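PDB 2Z73: rhodopsin from Todarodes pacificus, which binds retinal and, when light isomerises it from 11-cis to all-trans, activates G-protein signalling to phospholipase C in squid vision. Local coordinates for residues A[315-327]-A[337-351]. Residues are numbered along the deposited sequence; the frame is centred on the assembly and turned at random.
Sequences YSVSHPKFREAIS and CQFDDKETEDDKDAE. With PLM (palmitic acid), chain F; BOG (octyl beta-D-glucopyranoside), chain C.
Arg323 takes hold of Glu343 side-on, NE to OE2 at 2.7 Å and NH2 to OE1 at 2.8 Å, with guanidinium and carboxylate nearly coplanar (17° apart). End-on, NH1 and NH2 converge on the carbonyl oxygen of Cys337, while NH1 also reaches back to Ser316 O at 2.7 Å, just past the seventh transmembrane span. A bend at chi3 (55°) turns the guanidinium into this ring of acceptors. A methionine in its place would probably leave the Glu343 carboxylate without its countercharge and Cys337 O without the two N-H groups it accepts from. Farther along, Lys321 NZ forms a salt bridge to Glu351 OE2, with a weak hydrogen bond at 3.3 Å, and a longer one to Asp347; the octyl glucoside headgroup sits beside this cluster. Beside the Arg323 site, Phe339 lays one ring face over Glu324, whose CA stands 3.8 Å from the ring centroid in a CH-pi contact. Thr344 CG2 lies at that ring's edge and also packs on the Glu324 carboxylate, and Pro320 CB rests on Glu343 O (3.3 Å). Charge pairing, carbonyl bonds and Phe339 packing together hold the start of the cytoplasmic tail against amphipathic helix 8 (320-329), with the palmitate on Cys337 a separate tie to the membrane.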
loop_
_atom_site.group_PDB
_atom_site.type_symbol
_atom_site.label_atom_id
_atom_site.label_comp_id
_atom_site.label_asym_id
_atom_site.label_seq_id
_atom_site.Cartn_x
_atom_site.Cartn_y
_atom_site.Cartn_z
ATOM N N TYR A 315 8.664 -7.670 -2.796
ATOM C CA TYR A 315 9.126 -8.632 -1.798
ATOM C C TYR A 315 9.866 -9.795 -2.445
ATOM O O TYR A 315 10.932 -10.199 -1.987
ATOM C CB TYR A 315 7.945 -9.221 -1.031
ATOM C CG TYR A 315 7.117 -8.255 -0.214
ATOM C CD1 TYR A 315 5.732 -8.404 -0.128
ATOM C CD2 TYR A 315 7.713 -7.243 0.535
ATOM C CE1 TYR A 315 4.958 -7.579 0.680
ATOM C CE2 TYR A 315 6.942 -6.409 1.355
ATOM C CZ TYR A 315 5.569 -6.588 1.419
ATOM O OH TYR A 315 4.814 -5.784 2.230
ATOM N N SER A 316 9.283 -10.335 -3.511
ATOM C CA SER A 316 9.857 -11.495 -4.192
ATOM C C SER A 316 11.250 -11.304 -4.778
ATOM O O SER A 316 11.946 -12.286 -5.048
ATOM C CB SER A 316 8.910 -11.988 -5.287
ATOM O OG SER A 316 8.906 -11.119 -6.397
ATOM N N VAL A 317 11.668 -10.056 -4.972
ATOM C CA VAL A 317 12.998 -9.793 -5.534
ATOM C C VAL A 317 13.985 -9.220 -4.530
ATOM O O VAL A 317 15.154 -9.053 -4.858
ATOM C CB VAL A 317 12.936 -8.800 -6.718
ATOM C CG1 VAL A 317 12.071 -9.353 -7.817
ATOM C CG2 VAL A 317 12.404 -7.459 -6.250
ATOM N N SER A 318 13.526 -8.919 -3.316
ATOM C CA SER A 318 14.415 -8.327 -2.315
ATOM C C SER A 318 14.256 -8.851 -0.902
ATOM O O SER A 318 15.036 -8.499 -0.024
ATOM C CB SER A 318 14.210 -6.820 -2.270
ATOM O OG SER A 318 12.915 -6.531 -1.780
ATOM N N HIS A 319 13.249 -9.677 -0.664
ATOM C CA HIS A 319 13.048 -10.197 0.682
ATOM C C HIS A 319 13.573 -11.630 0.794
ATOM O O HIS A 319 12.933 -12.567 0.320
ATOM C CB HIS A 319 11.566 -10.144 1.035
ATOM C CG HIS A 319 11.302 -10.237 2.498
ATOM N ND1 HIS A 319 11.667 -11.334 3.248
ATOM C CD2 HIS A 319 10.735 -9.361 3.358
ATOM C CE1 HIS A 319 11.339 -11.130 4.512
ATOM N NE2 HIS A 319 10.772 -9.940 4.605
ATOM N N PRO A 320 14.739 -11.813 1.442
ATOM C CA PRO A 320 15.382 -13.120 1.629
ATOM C C PRO A 320 14.523 -14.230 2.238
ATOM O O PRO A 320 14.249 -15.228 1.573
ATOM C CB PRO A 320 16.604 -12.786 2.483
ATOM C CG PRO A 320 16.151 -11.613 3.276
ATOM C CD PRO A 320 15.430 -10.782 2.236
ATOM N N LYS A 321 14.098 -14.075 3.489
ATOM C CA LYS A 321 13.278 -15.114 4.101
ATOM C C LYS A 321 12.067 -15.431 3.244
ATOM O O LYS A 321 11.741 -16.594 3.030
ATOM C CB LYS A 321 12.821 -14.705 5.506
ATOM C CG LYS A 321 13.858 -14.966 6.591
ATOM C CD LYS A 321 13.355 -14.543 7.961
ATOM C CE LYS A 321 14.400 -14.808 9.031
ATOM N NZ LYS A 321 13.947 -14.377 10.383
ATOM N N PHE A 322 11.413 -14.391 2.737
ATOM C CA PHE A 322 10.232 -14.572 1.901
ATOM C C PHE A 322 10.593 -15.305 0.621
ATOM O O PHE A 322 9.872 -16.202 0.181
ATOM C CB PHE A 322 9.614 -13.222 1.559
ATOM C CG PHE A 322 8.385 -13.316 0.704
ATOM C CD1 PHE A 322 7.268 -14.015 1.143
ATOM C CD2 PHE A 322 8.339 -12.695 -0.535
ATOM C CE1 PHE A 322 6.125 -14.090 0.361
ATOM C CE2 PHE A 322 7.200 -12.762 -1.325
ATOM C CZ PHE A 322 6.089 -13.461 -0.877
ATOM N N ARG A 323 11.709 -14.922 0.017
ATOM C CA ARG A 323 12.150 -15.567 -1.210
ATOM C C ARG A 323 12.486 -17.023 -0.935
ATOM O O ARG A 323 12.332 -17.889 -1.801
ATOM C CB ARG A 323 13.384 -14.849 -1.774
ATOM C CG ARG A 323 13.062 -13.585 -2.554
ATOM C CD ARG A 323 14.316 -12.786 -2.844
ATOM N NE ARG A 323 15.352 -13.559 -3.530
ATOM C CZ ARG A 323 15.323 -13.902 -4.815
ATOM N NH1 ARG A 323 14.304 -13.544 -5.589
ATOM N NH2 ARG A 323 16.324 -14.599 -5.332
ATOM N N GLU A 324 12.944 -17.289 0.279
ATOM C CA GLU A 324 13.300 -18.646 0.677
ATOM C C GLU A 324 12.012 -19.460 0.590
ATOM O O GLU A 324 11.892 -20.399 -0.197
ATOM C CB GLU A 324 13.825 -18.624 2.117
ATOM C CG GLU A 324 14.809 -19.715 2.486
ATOM C CD GLU A 324 15.028 -19.792 3.988
ATOM O OE1 GLU A 324 15.985 -20.465 4.425
ATOM O OE2 GLU A 324 14.227 -19.177 4.733
ATOM N N ALA A 325 11.038 -19.063 1.396
ATOM C CA ALA A 325 9.740 -19.720 1.442
ATOM C C ALA A 325 9.155 -19.982 0.056
ATOM O O ALA A 325 8.646 -21.065 -0.214
ATOM C CB ALA A 325 8.767 -18.871 2.277
ATOM N N ILE A 326 9.213 -18.997 -0.825
ATOM C CA ILE A 326 8.662 -19.196 -2.159
ATOM C C ILE A 326 9.355 -20.368 -2.838
ATOM O O ILE A 326 8.703 -21.274 -3.350
ATOM C CB ILE A 326 8.804 -17.916 -3.041
ATOM C CG1 ILE A 326 7.981 -16.777 -2.440
ATOM C CG2 ILE A 326 8.296 -18.187 -4.457
ATOM C CD1 ILE A 326 7.945 -15.539 -3.300
ATOM N N SER A 327 10.682 -20.354 -2.822
ATOM C CA SER A 327 11.464 -21.418 -3.454
ATOM C C SER A 327 11.068 -22.790 -2.923
ATOM O O SER A 327 11.161 -23.794 -3.633
ATOM C CB SER A 327 12.958 -21.186 -3.211
ATOM O OG SER A 327 13.290 -21.369 -1.847
ATOM N N CYS A 337 14.006 -14.972 -10.833
ATOM C CA CYS A 337 14.569 -14.409 -9.610
ATOM C C CYS A 337 15.096 -15.520 -8.704
ATOM O O CYS A 337 14.888 -15.495 -7.490
ATOM C CB CYS A 337 13.474 -13.628 -8.887
ATOM S SG CYS A 337 12.147 -13.152 -10.020
ATOM N N GLN A 338 15.784 -16.484 -9.306
ATOM C CA GLN A 338 16.328 -17.632 -8.592
ATOM C C GLN A 338 16.890 -17.366 -7.196
ATOM O O GLN A 338 17.677 -16.445 -6.984
ATOM C CB GLN A 338 17.393 -18.317 -9.449
ATOM C CG GLN A 338 17.171 -19.812 -9.561
ATOM C CD GLN A 338 15.807 -20.139 -10.139
ATOM O OE1 GLN A 338 15.556 -19.919 -11.322
ATOM N NE2 GLN A 338 14.912 -20.654 -9.300
ATOM N N PHE A 339 16.479 -18.202 -6.248
ATOM C CA PHE A 339 16.921 -18.088 -4.865
ATOM C C PHE A 339 18.221 -18.846 -4.601
ATOM O O PHE A 339 18.556 -19.806 -5.298
ATOM C CB PHE A 339 15.836 -18.621 -3.923
ATOM C CG PHE A 339 16.247 -18.634 -2.479
ATOM C CD1 PHE A 339 16.428 -17.443 -1.786
ATOM C CD2 PHE A 339 16.485 -19.835 -1.819
ATOM C CE1 PHE A 339 16.841 -17.446 -0.459
ATOM C CE2 PHE A 339 16.899 -19.848 -0.491
ATOM C CZ PHE A 339 17.076 -18.651 0.189
ATOM N N ASP A 340 18.946 -18.400 -3.583
ATOM C CA ASP A 340 20.200 -19.020 -3.186
ATOM C C ASP A 340 20.365 -18.956 -1.676
ATOM O O ASP A 340 19.876 -18.034 -1.029
ATOM C CB ASP A 340 21.384 -18.314 -3.827
ATOM C CG ASP A 340 22.698 -18.802 -3.274
ATOM O OD1 ASP A 340 23.048 -19.970 -3.541
ATOM O OD2 ASP A 340 23.366 -18.029 -2.559
ATOM N N ASP A 341 21.076 -19.931 -1.121
ATOM C CA ASP A 341 21.297 -19.997 0.318
ATOM C C ASP A 341 21.950 -18.734 0.866
ATOM O O ASP A 341 21.568 -18.239 1.927
ATOM C CB ASP A 341 22.172 -21.200 0.652
ATOM C CG ASP A 341 21.712 -22.459 -0.045
ATOM O OD1 ASP A 341 22.399 -23.501 0.074
ATOM O OD2 ASP A 341 20.661 -22.405 -0.717
ATOM N N LYS A 342 22.934 -18.216 0.138
ATOM C CA LYS A 342 23.655 -17.025 0.569
ATOM C C LYS A 342 22.772 -15.828 0.911
ATOM O O LYS A 342 23.204 -14.923 1.621
ATOM C CB LYS A 342 24.685 -16.613 -0.489
ATOM C CG LYS A 342 25.989 -17.407 -0.438
ATOM C CD LYS A 342 27.044 -16.802 -1.361
ATOM C CE LYS A 342 28.454 -17.290 -1.021
ATOM N NZ LYS A 342 28.640 -18.759 -1.206
ATOM N N GLU A 343 21.538 -15.827 0.420
ATOM C CA GLU A 343 20.621 -14.720 0.680
ATOM C C GLU A 343 20.149 -14.675 2.137
ATOM O O GLU A 343 19.744 -13.622 2.636
ATOM C CB GLU A 343 19.400 -14.819 -0.241
ATOM C CG GLU A 343 19.722 -15.050 -1.717
ATOM C CD GLU A 343 18.481 -15.005 -2.605
ATOM O OE1 GLU A 343 18.588 -15.307 -3.817
ATOM O OE2 GLU A 343 17.399 -14.660 -2.092
ATOM N N THR A 344 20.209 -15.813 2.819
ATOM C CA THR A 344 19.755 -15.910 4.203
ATOM C C THR A 344 20.864 -15.921 5.257
ATOM O O THR A 344 20.592 -15.982 6.456
ATOM C CB THR A 344 18.888 -17.172 4.386
ATOM O OG1 THR A 344 19.578 -18.305 3.848
ATOM C CG2 THR A 344 17.557 -17.009 3.662
ATOM N N GLU A 345 22.110 -15.851 4.806
ATOM C CA GLU A 345 23.253 -15.868 5.705
ATOM C C GLU A 345 23.160 -14.856 6.840
ATOM O O GLU A 345 23.232 -15.230 8.010
ATOM C CB GLU A 345 24.537 -15.633 4.912
ATOM C CG GLU A 345 24.773 -16.667 3.830
ATOM C CD GLU A 345 26.006 -16.372 3.009
ATOM O OE1 GLU A 345 26.094 -15.259 2.448
ATOM O OE2 GLU A 345 26.885 -17.253 2.921
ATOM N N ASP A 346 23.000 -13.580 6.497
ATOM C CA ASP A 346 22.910 -12.531 7.508
ATOM C C ASP A 346 21.863 -12.811 8.581
ATOM O O ASP A 346 21.990 -12.342 9.712
ATOM C CB ASP A 346 22.629 -11.171 6.861
ATOM C CG ASP A 346 23.884 -10.520 6.287
ATOM O OD1 ASP A 346 24.452 -11.062 5.315
ATOM O OD2 ASP A 346 24.300 -9.465 6.812
ATOM N N ASP A 347 20.826 -13.568 8.234
ATOM C CA ASP A 347 19.792 -13.905 9.211
ATOM C C ASP A 347 20.278 -15.041 10.103
ATOM O O ASP A 347 19.907 -15.132 11.273
ATOM C CB ASP A 347 18.491 -14.319 8.518
ATOM C CG ASP A 347 17.736 -13.139 7.940
ATOM O OD1 ASP A 347 18.107 -12.662 6.848
ATOM O OD2 ASP A 347 16.772 -12.687 8.591
ATOM N N LYS A 348 21.116 -15.904 9.538
ATOM C CA LYS A 348 21.668 -17.038 10.266
ATOM C C LYS A 348 22.516 -16.558 11.441
ATOM O O LYS A 348 22.256 -16.906 12.595
ATOM C CB LYS A 348 22.522 -17.884 9.323
ATOM C CG LYS A 348 21.773 -18.364 8.086
ATOM C CD LYS A 348 22.688 -19.101 7.119
ATOM C CE LYS A 348 21.922 -19.579 5.891
ATOM N NZ LYS A 348 22.822 -20.199 4.873
ATOM N N ASP A 349 23.530 -15.753 11.136
ATOM C CA ASP A 349 24.431 -15.216 12.150
ATOM C C ASP A 349 23.701 -14.346 13.161
ATOM O O ASP A 349 23.950 -14.433 14.365
ATOM C CB ASP A 349 25.541 -14.395 11.490
ATOM C CG ASP A 349 26.430 -15.231 10.589
ATOM O OD1 ASP A 349 25.914 -15.837 9.628
ATOM O OD2 ASP A 349 27.652 -15.281 10.846
ATOM N N ALA A 350 22.802 -13.503 12.669
ATOM C CA ALA A 350 22.045 -12.609 13.533
ATOM C C ALA A 350 21.270 -13.357 14.611
ATOM O O ALA A 350 21.012 -12.816 15.685
ATOM C CB ALA A 350 21.084 -11.771 12.693
ATOM N N GLU A 351 20.911 -14.604 14.332
ATOM C CA GLU A 351 20.144 -15.388 15.289
ATOM C C GLU A 351 20.935 -16.491 15.984
ATOM O O GLU A 351 20.571 -16.917 17.082
ATOM C CB GLU A 351 18.906 -15.964 14.596
ATOM C CG GLU A 351 17.961 -14.877 14.094
ATOM C CD GLU A 351 16.870 -15.404 13.187
ATOM O OE1 GLU A 351 16.113 -16.293 13.626
ATOM O OE2 GLU A 351 16.766 -14.922 12.037
HETATM C C1 PLM F . 10.717 -12.228 -9.441
HETATM O O2 PLM F . 10.551 -12.041 -8.244
HETATM C C2 PLM F . 9.610 -11.836 -10.426
HETATM C C3 PLM F . 8.254 -12.492 -10.137
HETATM C C4 PLM F . 7.340 -12.375 -11.347
HETATM C C5 PLM F . 6.186 -11.462 -11.074
HETATM C C6 PLM F . 5.309 -11.371 -12.295
HETATM C C7 PLM F . 5.366 -9.974 -12.877
HETATM C C8 PLM F . 4.487 -9.828 -14.123
HETATM C C9 PLM F . 3.981 -8.401 -14.279
HETATM C CA PLM F . 4.235 -7.863 -15.663
HETATM C CB PLM F . 4.197 -6.351 -15.655
HETATM C CC PLM F . 3.920 -5.795 -17.035
HETATM C CD PLM F . 3.886 -4.281 -17.004
HETATM C CE PLM F . 4.899 -3.713 -17.968
HETATM C CF PLM F . 6.010 -2.962 -17.249
HETATM C CG PLM F . 7.037 -2.391 -18.227
HETATM C C1 BOG C . 12.612 -9.611 11.856
HETATM O O1 BOG C . 12.278 -8.386 11.363
HETATM C C2 BOG C . 13.786 -9.955 10.976
HETATM O O2 BOG C . 13.439 -10.030 9.541
HETATM C C3 BOG C . 14.164 -11.260 11.515
HETATM O O3 BOG C . 15.252 -11.580 10.726
HETATM C C4 BOG C . 14.511 -11.131 13.054
HETATM O O4 BOG C . 14.877 -12.370 13.576
HETATM C C5 BOG C . 13.337 -10.778 13.865
HETATM O O5 BOG C . 12.978 -9.514 13.320
HETATM C C6 BOG C . 13.684 -10.633 15.407
HETATM O O6 BOG C . 12.414 -10.281 16.178
HETATM C "C1'" BOG C . 10.882 -8.486 11.386
HETATM C "C2'" BOG C . 10.506 -7.101 11.206
HETATM C "C3'" BOG C . 9.633 -7.175 10.000
HETATM C "C4'" BOG C . 9.985 -5.962 9.347
HETATM C "C5'" BOG C . 8.922 -5.789 8.328
HETATM C "C6'" BOG C . 9.619 -5.043 7.328
HETATM C "C7'" BOG C . 8.588 -4.933 6.280
HETATM C "C8'" BOG C . 9.393 -4.808 5.108
#